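Local coordinates for aclacinomycin-N/aclacinomycin-A oxidase (Streptomyces galilaeus, PDB 2IPI), which oxidises the terminal sugar of aclacinomycins in two successive steps, using a bicovalently attached FAD and molecular oxygen, at residues T246-W257 / G301-G312; M289-A299 / V390-S398. One frame throughout, in Å; residues are numbered along the deposited sequence.

Both contacts are antiparallel strand pairs of one seven-stranded sheet. Strands 302-310 and 290-296 are neighbours in it, so contact 1 and contact 2 join directly: Gln308 N lies 2.6 Å from His290 O, a probable hydrogen bond. Contact 1 lies nearer the sheet margin, partly buried, and only strand 336-342 lies beyond it. Contact 2 is closer to the centre of the chain and largely buried. The chemistry differs accordingly. One face of contact 1 carries a weak salt bridge and amide groups, while part of its other face packs on helix 316-327. The corresponding polar face of contact 2 instead lines the aclacinomycin pocket, near the flavin.

Contact 1 of 2, residues T246-W257 / G301-G312; sequences TSTLRHIVTWDW and GQILLDIQIDGG
Asp310 OD1 is gripped by two backbone N-H groups. Thr246 N reaches it at 3.1 Å. Gly312 N reaches it at 2.9 Å from the opposite face of the carboxylate, which closes an Asx turn. The Asp310 carboxylate therefore ties the entry of one strand to the exit of the other. Its CG stands opposite its own backbone N (chi1 160°), which brings OD1 over to Thr246.

From there strands 248-256 and 302-310 run antiparallel, with regular backbone pairing. The bond from Leu305 N to Val253 O is 2.9 Å long. At the far end Trp257 N bonds Gly301 O.

The face with Arg250 and Asp306 is mixed. The Arg250 chain bends at chi3 (-61°). Asp306 OD2 then sits at the guanidinium edge, in its plane, 3.4 Å from Arg250 NH1. This salt bridge is weak, and the two planes stand 67° apart. Gln308 runs alongside Arg250, with its CB over one guanidinium face. Farther on, Ile252 CD1 presses on Leu304 CD1 at 3.4 Å, a tight contact. Thr254 OG1 is buried beside Leu304 CD1 and Gln302 CG and has no polar partner.

The other face is largely apolar. Trp255 CZ3 meets Leu305 CB at 3.8 Å, with that carbon at the indole edge. Ile303 CG2 lies 3.7 Å from Trp257 NE1. Leu249 and Ile309 lean on helix 316-327, where Glu317 binds His251 NE2. The two faces thus suit different settings: charged and amide groups remain on the partly exposed side, and hydrophobic packing joins sheet to helix at the Leu249, Ile307 and Ile309 end.

Contact 2 of 2, residues M289-A299 / V390-S398; sequences MHSVFYLNSRA and VWGEVSLYS. With AKY (methyl (2S,4R)-2-ethyl-2,5,7-trihydroxy-6,11-dioxo-4-{[2,3,6-trideoxy-4-O-{2,6-dideoxy-4-O-[(2S,6S)-6-methyl-5-oxotetrahydro-2h -pyran-2-yl]-alpha-D-lyxo-hexopyranosyl}-3-(dimethylamino)-D-ribo-hexopyranosyl]oxy}-1,2,3,4,6,11-hexahydrotetracene-1-c arboxylate), chain E.
Trp391 meets Ala299 across the contact, CZ3 to Ala299 CB at 3.9 Å. One indole face also carries the tetracycle of the bound aclacinomycin, with ligand C15 3.3 Å above its plane, toward the rim of the ring. Gly392 O accepts from Ser297 OG at 3.0 Å, the hydroxyl standing above the carbonyl plane.

Glu393 lies beside Tyr294, ring and carboxylate nearly perpendicular. Its OE2 takes the Ser395 hydroxyl on the syn lone pair, which would steady the carboxylate near the dimethylamino sugar. Val394 O accepts from Leu295 N, and its side chain packs on Leu295 on the face turned to helices 262-278 and 374-385. These strands belong to the antiparallel sheet of the substrate-binding part of this flavoenzyme, with helices on one face and the aclacinomycin pocket on the other.

Ser395 OG approaches Tyr294 CD2 obliquely at 3.3 Å. Leu396 O accepts from Phe293 N at 2.7 Å, and Leu396 CD1 touches Leu295 CD1. Tyr397, an active-site proton acceptor, lies side by side with Val292, whose CG2 is 3.3 Å from its CE2. His290 NE2 stands at the ring edge. Tyr397 OH ends 3.2 Å from ligand C40 in the terminal sugar. Ser398 OG, set between its own N and C (chi1 64°), accepts from Ser291 N at 2.9 Å, while Ser398 N bonds Ser291 O.

Contact 1 of 2, residues T246-W257 / G301-G312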
loop_
_atom_site.group_PDB
_atom_site.type_symbol
_atom_site.label_atom_id
_atom_site.label_comp_id
_atom_site.label_asym_id
_atom_site.label_seq_id
_atom_site.Cartn_x
_atom_site.Cartn_y
_atom_site.Cartn_z
ATOM N N THR A 246 8.188 -9.103 20.502
ATOM C CA THR A 246 8.516 -8.768 21.891
ATOM C C THR A 246 8.797 -7.280 22.042
ATOM O O THR A 246 8.385 -6.586 22.966
ATOM C CB THR A 246 9.748 -9.565 22.364
ATOM O OG1 THR A 246 9.483 -10.959 22.321
ATOM C CG2 THR A 246 10.039 -9.186 23.816
ATOM N N SER A 247 9.541 -6.774 21.060
ATOM C CA SER A 247 9.952 -5.385 20.973
ATOM C C SER A 247 10.498 -5.088 19.578
ATOM O O SER A 247 10.635 -6.013 18.770
ATOM C CB SER A 247 11.037 -5.076 22.020
ATOM O OG SER A 247 12.103 -6.006 21.862
ATOM N N THR A 248 10.810 -3.837 19.310
ATOM C CA THR A 248 11.380 -3.418 18.038
ATOM C C THR A 248 12.780 -2.837 18.240
ATOM O O THR A 248 12.919 -1.749 18.811
ATOM C CB THR A 248 10.515 -2.345 17.338
ATOM O OG1 THR A 248 9.202 -2.845 17.055
ATOM C CG2 THR A 248 11.122 -1.931 16.000
ATOM N N LEU A 249 13.791 -3.537 17.752
ATOM C CA LEU A 249 15.163 -3.023 17.721
ATOM C C LEU A 249 15.407 -2.281 16.401
ATOM O O LEU A 249 15.200 -2.852 15.333
ATOM C CB LEU A 249 16.181 -4.144 17.889
ATOM C CG LEU A 249 17.633 -3.838 17.519
ATOM C CD1 LEU A 249 18.148 -2.579 18.198
ATOM C CD2 LEU A 249 18.538 -5.018 17.870
ATOM N N ARG A 250 15.851 -1.031 16.482
ATOM C CA ARG A 250 16.065 -0.228 15.290
ATOM C C ARG A 250 17.493 0.289 15.141
ATOM O O ARG A 250 18.123 0.756 16.097
ATOM C CB ARG A 250 15.106 0.976 15.309
ATOM C CG ARG A 250 14.887 1.576 13.927
ATOM C CD ARG A 250 13.991 2.808 14.019
ATOM N NE ARG A 250 12.671 2.479 14.558
ATOM C CZ ARG A 250 11.652 2.034 13.831
ATOM N NH1 ARG A 250 11.758 1.849 12.521
ATOM N NH2 ARG A 250 10.492 1.766 14.428
ATOM N N HIS A 251 18.012 0.211 13.913
ATOM C CA HIS A 251 19.229 0.902 13.525
ATOM C C HIS A 251 18.892 1.854 12.369
ATOM O O HIS A 251 18.378 1.407 11.343
ATOM C CB HIS A 251 20.367 0.016 13.027
ATOM C CG HIS A 251 20.878 -1.020 13.972
ATOM N ND1 HIS A 251 22.006 -1.761 13.728
ATOM C CD2 HIS A 251 20.404 -1.444 15.163
ATOM C CE1 HIS A 251 22.206 -2.606 14.730
ATOM N NE2 HIS A 251 21.244 -2.424 15.623
ATOM N N ILE A 252 19.175 3.135 12.539
ATOM C CA ILE A 252 19.188 4.075 11.425
ATOM C C ILE A 252 20.642 4.395 11.066
ATOM O O ILE A 252 21.384 4.916 11.901
ATOM C CB ILE A 252 18.400 5.359 11.728
ATOM C CG1 ILE A 252 18.671 6.492 10.737
ATOM C CG2 ILE A 252 18.625 5.819 13.160
ATOM C CD1 ILE A 252 18.800 7.873 11.338
ATOM N N VAL A 253 20.996 4.034 9.850
ATOM C CA VAL A 253 22.294 4.183 9.223
ATOM C C VAL A 253 22.234 5.319 8.205
ATOM O O VAL A 253 21.403 5.288 7.290
ATOM C CB VAL A 253 22.693 2.873 8.516
ATOM C CG1 VAL A 253 24.139 2.892 8.042
ATOM C CG2 VAL A 253 22.462 1.680 9.436
ATOM N N THR A 254 23.084 6.334 8.326
ATOM C CA THR A 254 23.029 7.473 7.416
ATOM C C THR A 254 24.382 7.784 6.786
ATOM O O THR A 254 25.422 7.733 7.456
ATOM C CB THR A 254 22.541 8.743 8.142
ATOM O OG1 THR A 254 21.136 8.922 7.927
ATOM C CG2 THR A 254 23.242 9.962 7.558
ATOM N N TRP A 255 24.367 8.104 5.496
ATOM C CA TRP A 255 25.566 8.423 4.736
ATOM C C TRP A 255 25.455 9.825 4.140
ATOM O O TRP A 255 24.527 10.074 3.357
ATOM C CB TRP A 255 25.793 7.417 3.626
ATOM C CG TRP A 255 26.160 6.012 3.958
ATOM C CD1 TRP A 255 27.411 5.500 4.125
ATOM C CD2 TRP A 255 25.261 4.910 4.160
ATOM N NE1 TRP A 255 27.358 4.157 4.422
ATOM C CE2 TRP A 255 26.037 3.772 4.449
ATOM C CE3 TRP A 255 23.868 4.776 4.127
ATOM C CZ2 TRP A 255 25.485 2.526 4.703
ATOM C CZ3 TRP A 255 23.328 3.529 4.382
ATOM C CH2 TRP A 255 24.114 2.410 4.667
ATOM N N ASP A 256 26.362 10.732 4.503
ATOM C CA ASP A 256 26.229 12.129 4.076
ATOM C C ASP A 256 26.476 12.271 2.575
ATOM O O ASP A 256 27.282 11.530 2.022
ATOM C CB ASP A 256 27.161 13.066 4.854
ATOM C CG ASP A 256 26.844 13.204 6.331
ATOM O OD1 ASP A 256 27.034 12.186 7.037
ATOM O OD2 ASP A 256 26.422 14.273 6.819
ATOM N N TRP A 257 25.788 13.178 1.890
ATOM C CA TRP A 257 25.920 13.296 0.442
ATOM C C TRP A 257 27.299 13.814 0.054
ATOM O O TRP A 257 27.825 13.487 -1.006
ATOM C CB TRP A 257 24.827 14.209 -0.169
ATOM C CG TRP A 257 23.718 13.369 -0.750
ATOM C CD1 TRP A 257 22.515 13.086 -0.178
ATOM C CD2 TRP A 257 23.725 12.702 -2.018
ATOM N NE1 TRP A 257 21.768 12.288 -1.005
ATOM C CE2 TRP A 257 22.490 12.034 -2.147
ATOM C CE3 TRP A 257 24.648 12.599 -3.064
ATOM C CZ2 TRP A 257 22.154 11.273 -3.266
ATOM C CZ3 TRP A 257 24.314 11.849 -4.173
ATOM C CH2 TRP A 257 23.077 11.195 -4.279
ATOM N N GLY A 301 20.569 16.243 2.334
ATOM C CA GLY A 301 21.745 16.074 3.154
ATOM C C GLY A 301 22.314 14.674 3.191
ATOM O O GLY A 301 23.536 14.480 3.164
ATOM N N GLN A 302 21.448 13.665 3.260
ATOM C CA GLN A 302 21.906 12.292 3.362
ATOM C C GLN A 302 20.849 11.289 2.918
ATOM O O GLN A 302 19.668 11.600 2.922
ATOM C CB GLN A 302 22.262 12.021 4.834
ATOM C CG GLN A 302 21.084 11.790 5.747
ATOM C CD GLN A 302 20.724 12.910 6.701
ATOM O OE1 GLN A 302 20.420 12.691 7.874
ATOM N NE2 GLN A 302 20.746 14.118 6.153
ATOM N N ILE A 303 21.319 10.106 2.573
ATOM C CA ILE A 303 20.554 8.911 2.301
ATOM C C ILE A 303 20.466 8.099 3.595
ATOM O O ILE A 303 21.387 8.075 4.411
ATOM C CB ILE A 303 21.142 8.021 1.200
ATOM C CG1 ILE A 303 22.549 7.494 1.485
ATOM C CG2 ILE A 303 21.115 8.737 -0.150
ATOM C CD1 ILE A 303 23.060 6.490 0.487
ATOM N N LEU A 304 19.322 7.457 3.813
ATOM C CA LEU A 304 19.139 6.821 5.122
ATOM C C LEU A 304 18.575 5.421 4.979
ATOM O O LEU A 304 17.576 5.187 4.303
ATOM C CB LEU A 304 18.253 7.726 5.964
ATOM C CG LEU A 304 17.849 7.341 7.370
ATOM C CD1 LEU A 304 17.663 8.620 8.185
ATOM C CD2 LEU A 304 16.566 6.527 7.349
ATOM N N LEU A 305 19.227 4.477 5.628
ATOM C CA LEU A 305 18.788 3.082 5.680
ATOM C C LEU A 305 18.121 2.838 7.039
ATOM O O LEU A 305 18.831 2.882 8.047
ATOM C CB LEU A 305 19.977 2.170 5.473
ATOM C CG LEU A 305 19.952 0.847 4.737
ATOM C CD1 LEU A 305 20.599 -0.268 5.565
ATOM C CD2 LEU A 305 18.537 0.446 4.330
ATOM N N ASP A 306 16.820 2.607 7.069
ATOM C CA ASP A 306 16.053 2.438 8.301
ATOM C C ASP A 306 15.648 0.983 8.494
ATOM O O ASP A 306 14.767 0.453 7.822
ATOM C CB ASP A 306 14.845 3.368 8.288
ATOM C CG ASP A 306 14.056 3.392 9.583
ATOM O OD1 ASP A 306 13.117 4.207 9.680
ATOM O OD2 ASP A 306 14.351 2.612 10.507
ATOM N N ILE A 307 16.284 0.305 9.440
ATOM C CA ILE A 307 16.150 -1.134 9.587
ATOM C C ILE A 307 15.481 -1.529 10.899
ATOM O O ILE A 307 15.666 -0.892 11.941
ATOM C CB ILE A 307 17.547 -1.782 9.455
ATOM C CG1 ILE A 307 17.944 -2.646 10.651
ATOM C CG2 ILE A 307 18.640 -0.754 9.170
ATOM C CD1 ILE A 307 19.321 -3.271 10.499
ATOM N N GLN A 308 14.668 -2.592 10.890
ATOM C CA GLN A 308 14.079 -2.974 12.179
ATOM C C GLN A 308 13.901 -4.487 12.273
ATOM O O GLN A 308 13.868 -5.162 11.250
ATOM C CB GLN A 308 12.761 -2.247 12.412
ATOM C CG GLN A 308 11.602 -2.745 11.565
ATOM C CD GLN A 308 10.420 -1.794 11.571
ATOM O OE1 GLN A 308 9.672 -1.684 12.554
ATOM N NE2 GLN A 308 10.260 -1.101 10.450
ATOM N N ILE A 309 13.796 -5.008 13.492
ATOM C CA ILE A 309 13.613 -6.432 13.722
ATOM C C ILE A 309 13.055 -6.684 15.129
ATOM O O ILE A 309 13.167 -5.831 16.007
ATOM C CB ILE A 309 14.929 -7.228 13.569
ATOM C CG1 ILE A 309 14.733 -8.710 13.335
ATOM C CG2 ILE A 309 15.826 -6.987 14.785
ATOM C CD1 ILE A 309 15.849 -9.446 12.636
ATOM N N ASP A 310 12.463 -7.856 15.331
ATOM C CA ASP A 310 11.931 -8.227 16.647
ATOM C C ASP A 310 13.104 -8.345 17.611
ATOM O O ASP A 310 13.955 -9.226 17.454
ATOM C CB ASP A 310 11.135 -9.508 16.521
ATOM C CG ASP A 310 10.870 -10.334 17.746
ATOM O OD1 ASP A 310 10.679 -9.795 18.855
ATOM O OD2 ASP A 310 10.826 -11.584 17.589
ATOM N N GLY A 311 13.138 -7.455 18.585
ATOM C CA GLY A 311 14.164 -7.447 19.603
ATOM C C GLY A 311 14.174 -8.681 20.481
ATOM O O GLY A 311 15.070 -8.839 21.321
ATOM N N GLY A 312 13.211 -9.583 20.333
ATOM C CA GLY A 312 13.223 -10.809 21.116
ATOM C C GLY A 312 13.836 -11.981 20.402
ATOM O O GLY A 312 13.811 -13.101 20.954
#

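Contact 2 of 2, residues M289-A299 / V390-S398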
loop_
_atom_site.group_PDB
_atom_site.type_symbol
_atom_site.label_atom_id
_atom_site.label_comp_id
_atom_site.label_asym_id
_atom_site.label_seq_id
_atom_site.Cartn_x
_atom_site.Cartn_y
_atom_site.Cartn_z
ATOM N N MET A 289 13.260 -9.329 9.710
ATOM C CA MET A 289 13.813 -7.972 9.546
ATOM C C MET A 289 13.055 -7.171 8.506
ATOM O O MET A 289 12.604 -7.719 7.493
ATOM C CB MET A 289 15.294 -8.070 9.142
ATOM C CG MET A 289 16.150 -6.842 9.418
ATOM S SD MET A 289 17.729 -6.790 8.527
ATOM C CE MET A 289 17.188 -6.219 6.918
ATOM N N HIS A 290 12.886 -5.868 8.705
ATOM C CA HIS A 290 12.371 -4.971 7.677
ATOM C C HIS A 290 13.299 -3.763 7.532
ATOM O O HIS A 290 13.839 -3.280 8.538
ATOM C CB HIS A 290 10.952 -4.524 8.014
ATOM C CG HIS A 290 10.314 -3.588 7.034
ATOM N ND1 HIS A 290 10.153 -2.240 7.299
ATOM C CD2 HIS A 290 9.792 -3.771 5.803
ATOM C CE1 HIS A 290 9.564 -1.639 6.285
ATOM N NE2 HIS A 290 9.337 -2.556 5.357
ATOM N N SER A 291 13.487 -3.280 6.304
ATOM C CA SER A 291 14.199 -2.027 6.101
ATOM C C SER A 291 13.606 -1.252 4.921
ATOM O O SER A 291 13.114 -1.845 3.972
ATOM C CB SER A 291 15.696 -2.202 5.868
ATOM O OG SER A 291 15.992 -2.691 4.580
ATOM N N VAL A 292 13.719 0.058 5.051
ATOM C CA VAL A 292 13.426 1.042 4.027
ATOM C C VAL A 292 14.688 1.859 3.742
ATOM O O VAL A 292 15.262 2.422 4.671
ATOM C CB VAL A 292 12.290 1.981 4.446
ATOM C CG1 VAL A 292 11.996 2.989 3.342
ATOM C CG2 VAL A 292 11.052 1.170 4.791
ATOM N N PHE A 293 15.115 1.881 2.486
ATOM C CA PHE A 293 16.324 2.676 2.174
ATOM C C PHE A 293 15.833 3.955 1.513
ATOM O O PHE A 293 15.360 3.913 0.387
ATOM C CB PHE A 293 17.317 1.903 1.326
ATOM C CG PHE A 293 18.779 2.346 1.466
ATOM C CD1 PHE A 293 19.791 1.541 0.986
ATOM C CD2 PHE A 293 19.099 3.540 2.083
ATOM C CE1 PHE A 293 21.125 1.920 1.124
ATOM C CE2 PHE A 293 20.413 3.945 2.219
ATOM C CZ PHE A 293 21.415 3.128 1.726
ATOM N N TYR A 294 15.920 5.073 2.234
ATOM C CA TYR A 294 15.436 6.324 1.676
ATOM C C TYR A 294 16.580 7.000 0.902
ATOM O O TYR A 294 17.452 7.586 1.531
ATOM C CB TYR A 294 14.898 7.292 2.726
ATOM C CG TYR A 294 13.752 6.774 3.556
ATOM C CD1 TYR A 294 13.953 6.414 4.887
ATOM C CD2 TYR A 294 12.479 6.643 3.013
ATOM C CE1 TYR A 294 12.906 5.938 5.657
ATOM C CE2 TYR A 294 11.426 6.165 3.776
ATOM C CZ TYR A 294 11.655 5.818 5.094
ATOM O OH TYR A 294 10.611 5.349 5.846
ATOM N N LEU A 295 16.481 6.859 -0.413
ATOM C CA LEU A 295 17.463 7.481 -1.295
ATOM C C LEU A 295 17.037 8.908 -1.643
ATOM O O LEU A 295 16.499 9.149 -2.721
ATOM C CB LEU A 295 17.677 6.626 -2.548
ATOM C CG LEU A 295 17.989 5.156 -2.222
ATOM C CD1 LEU A 295 18.124 4.324 -3.479
ATOM C CD2 LEU A 295 19.259 5.090 -1.377
ATOM N N ASN A 296 17.286 9.805 -0.705
ATOM C CA ASN A 296 17.005 11.217 -0.809
ATOM C C ASN A 296 17.893 11.933 -1.828
ATOM O O ASN A 296 18.994 11.467 -2.120
ATOM C CB ASN A 296 17.213 11.896 0.553
ATOM C CG ASN A 296 16.303 11.368 1.639
ATOM O OD1 ASN A 296 15.079 11.424 1.544
ATOM N ND2 ASN A 296 16.900 10.862 2.707
ATOM N N SER A 297 17.410 13.066 -2.327
ATOM C CA SER A 297 18.187 13.916 -3.220
ATOM C C SER A 297 19.290 14.677 -2.480
ATOM O O SER A 297 19.295 14.649 -1.250
ATOM C CB SER A 297 17.266 14.913 -3.930
ATOM O OG SER A 297 16.585 14.266 -5.005
ATOM N N ARG A 298 20.175 15.324 -3.223
ATOM C CA ARG A 298 21.223 16.215 -2.776
ATOM C C ARG A 298 20.679 17.628 -2.528
ATOM O O ARG A 298 21.061 18.628 -3.130
ATOM C CB ARG A 298 22.398 16.408 -3.741
ATOM C CG ARG A 298 23.709 16.834 -3.089
ATOM C CD ARG A 298 24.844 16.562 -4.072
ATOM N NE ARG A 298 26.171 16.596 -3.479
ATOM C CZ ARG A 298 27.161 15.775 -3.774
ATOM N NH1 ARG A 298 27.004 14.813 -4.678
ATOM N NH2 ARG A 298 28.329 15.922 -3.154
ATOM N N ALA A 299 19.788 17.672 -1.559
ATOM C CA ALA A 299 19.352 18.866 -0.854
ATOM C C ALA A 299 19.004 18.406 0.566
ATOM O O ALA A 299 19.019 19.167 1.533
ATOM C CB ALA A 299 18.196 19.571 -1.515
ATOM N N VAL A 390 13.586 20.234 -7.142
ATOM C CA VAL A 390 12.515 19.537 -6.444
ATOM C C VAL A 390 12.993 18.464 -5.464
ATOM O O VAL A 390 14.070 17.887 -5.603
ATOM C CB VAL A 390 11.555 18.828 -7.426
ATOM C CG1 VAL A 390 11.657 19.348 -8.849
ATOM C CG2 VAL A 390 11.824 17.326 -7.403
ATOM N N TRP A 391 12.141 18.206 -4.479
ATOM C CA TRP A 391 12.312 17.247 -3.403
ATOM C C TRP A 391 11.973 15.822 -3.824
ATOM O O TRP A 391 10.865 15.353 -3.542
ATOM C CB TRP A 391 11.416 17.633 -2.218
ATOM C CG TRP A 391 12.152 17.735 -0.922
ATOM C CD1 TRP A 391 12.061 16.905 0.153
ATOM C CD2 TRP A 391 13.103 18.753 -0.572
ATOM N NE1 TRP A 391 12.902 17.343 1.154
ATOM C CE2 TRP A 391 13.551 18.475 0.731
ATOM C CE3 TRP A 391 13.615 19.865 -1.239
ATOM C CZ2 TRP A 391 14.490 19.269 1.389
ATOM C CZ3 TRP A 391 14.549 20.650 -0.582
ATOM C CH2 TRP A 391 14.975 20.348 0.716
ATOM N N GLY A 392 12.893 15.137 -4.496
ATOM C CA GLY A 392 12.738 13.798 -4.995
ATOM C C GLY A 392 13.411 12.733 -4.162
ATOM O O GLY A 392 14.389 12.916 -3.424
ATOM N N GLU A 393 12.880 11.504 -4.242
ATOM C CA GLU A 393 13.565 10.414 -3.549
ATOM C C GLU A 393 13.082 9.052 -4.049
ATOM O O GLU A 393 11.981 8.920 -4.573
ATOM C CB GLU A 393 13.403 10.510 -2.037
ATOM C CG GLU A 393 11.982 10.541 -1.486
ATOM C CD GLU A 393 11.721 9.270 -0.684
ATOM O OE1 GLU A 393 11.172 9.316 0.438
ATOM O OE2 GLU A 393 12.105 8.220 -1.245
ATOM N N VAL A 394 13.974 8.092 -3.837
ATOM C CA VAL A 394 13.742 6.693 -4.120
ATOM C C VAL A 394 13.824 5.851 -2.860
ATOM O O VAL A 394 14.852 5.795 -2.195
ATOM C CB VAL A 394 14.793 6.152 -5.120
ATOM C CG1 VAL A 394 14.606 4.649 -5.295
ATOM C CG2 VAL A 394 14.717 6.963 -6.409
ATOM N N SER A 395 12.732 5.165 -2.550
ATOM C CA SER A 395 12.740 4.269 -1.396
ATOM C C SER A 395 12.824 2.820 -1.850
ATOM O O SER A 395 12.088 2.374 -2.738
ATOM C CB SER A 395 11.484 4.498 -0.564
ATOM O OG SER A 395 11.427 5.811 -0.055
ATOM N N LEU A 396 13.712 2.052 -1.251
ATOM C CA LEU A 396 13.813 0.632 -1.529
ATOM C C LEU A 396 13.394 -0.135 -0.272
ATOM O O LEU A 396 13.949 0.130 0.795
ATOM C CB LEU A 396 15.214 0.194 -1.955
ATOM C CG LEU A 396 15.944 1.114 -2.934
ATOM C CD1 LEU A 396 17.425 0.740 -3.013
ATOM C CD2 LEU A 396 15.295 1.041 -4.305
ATOM N N TYR A 397 12.434 -1.041 -0.420
ATOM C CA TYR A 397 11.932 -1.854 0.679
ATOM C C TYR A 397 12.382 -3.304 0.598
ATOM O O TYR A 397 12.226 -3.957 -0.434
ATOM C CB TYR A 397 10.387 -1.830 0.717
ATOM C CG TYR A 397 9.875 -0.419 0.832
ATOM C CD1 TYR A 397 9.821 0.431 -0.282
ATOM C CD2 TYR A 397 9.458 0.071 2.054
ATOM C CE1 TYR A 397 9.353 1.726 -0.157
ATOM C CE2 TYR A 397 8.991 1.364 2.183
ATOM C CZ TYR A 397 8.941 2.190 1.076
ATOM O OH TYR A 397 8.467 3.475 1.221
ATOM N N SER A 398 12.938 -3.798 1.701
ATOM C CA SER A 398 13.157 -5.238 1.796
ATOM C C SER A 398 11.768 -5.890 1.669
ATOM O O SER A 398 10.812 -5.330 2.225
ATOM C CB SER A 398 13.872 -5.634 3.077
ATOM O OG SER A 398 13.096 -5.338 4.228
HETATM O O15 AKY E . 4.846 1.599 0.906
HETATM C C42 AKY E . 4.866 2.743 1.397
HETATM C C40 AKY E . 5.691 2.937 2.692
HETATM C C38 AKY E . 5.783 4.328 3.174
HETATM C C39 AKY E . 4.395 4.047 0.633
HETATM C C41 AKY E . 4.448 4.471 -0.639
HETATM O O14 AKY E . 4.178 5.168 1.458
HETATM C C37 AKY E . 5.290 5.431 2.304
HETATM O O13 AKY E . 5.120 6.582 3.091
HETATM C C35 AKY E . 5.501 7.787 2.496
HETATM C C34 AKY E . 6.810 8.344 3.066
HETATM C C36 AKY E . 7.700 7.315 3.504
HETATM O O11 AKY E . 6.631 9.380 4.175
HETATM C C33 AKY E . 4.370 8.801 2.493
HETATM O O12 AKY E . 3.047 8.358 1.892
HETATM C C32 AKY E . 4.273 9.547 3.671
HETATM C C31 AKY E . 5.442 10.292 3.914
HETATM O O7 AKY E . 9.325 15.494 3.682
HETATM C C7 AKY E . 8.840 16.669 4.333
HETATM C C8 AKY E . 8.953 16.504 5.798
HETATM C C9 AKY E . 10.360 16.798 6.253
HETATM O O9 AKY E . 11.197 16.053 5.437
HETATM C C13 AKY E . 10.468 16.484 7.702
HETATM C C14 AKY E . 10.168 14.986 7.791
HETATM C C20 AKY E . 9.688 17.795 3.833
HETATM C C19 AKY E . 10.587 18.516 4.623
HETATM C C10 AKY E . 10.576 18.255 6.110
HETATM C C11 AKY E . 11.298 19.591 4.090
HETATM C C18 AKY E . 11.111 19.973 2.762
HETATM C C17 AKY E . 10.209 19.266 1.957
HETATM C C6 AKY E . 9.525 18.187 2.505
HETATM O O6 AKY E . 8.645 17.488 1.758
HETATM C C12 AKY E . 11.798 21.100 2.257
HETATM O O3 AKY E . 12.617 21.739 2.954
HETATM C C15 AKY E . 11.546 21.521 0.928
HETATM C C1 AKY E . 12.170 22.673 0.451
HETATM C C2 AKY E . 11.920 23.163 -0.831
HETATM C C3 AKY E . 11.030 22.459 -1.641
HETATM C C16 AKY E . 10.633 20.814 0.115
HETATM C C5 AKY E . 9.962 19.683 0.628
HETATM O O5 AKY E . 9.104 19.025 0.007
HETATM C C4 AKY E . 10.399 21.307 -1.178
HETATM O O4 AKY E . 9.533 20.682 -2.017
HETATM O O18 AKY E . 5.795 11.258 2.910
HETATM C C45 AKY E . 8.259 14.748 3.077
HETATM C C43 AKY E . 9.408 19.050 6.688
HETATM O O16 AKY E . 8.367 19.229 6.045
HETATM O O17 AKY E . 9.494 19.610 7.929
HETATM C C44 AKY E . 9.331 21.026 7.778
HETATM O O19 AKY E . 7.201 14.469 3.960
HETATM C C47 AKY E . 7.745 12.464 2.124
HETATM N N11 AKY E . 7.237 12.339 0.746
HETATM C C52 AKY E . 7.759 11.325 -0.105
HETATM C C51 AKY E . 5.875 12.675 0.501
HETATM C C46 AKY E . 8.836 13.456 2.506
HETATM C C48 AKY E . 6.844 12.155 3.321
HETATM C C49 AKY E . 6.210 13.432 3.845
HETATM C C50 AKY E . 4.752 13.772 3.511
#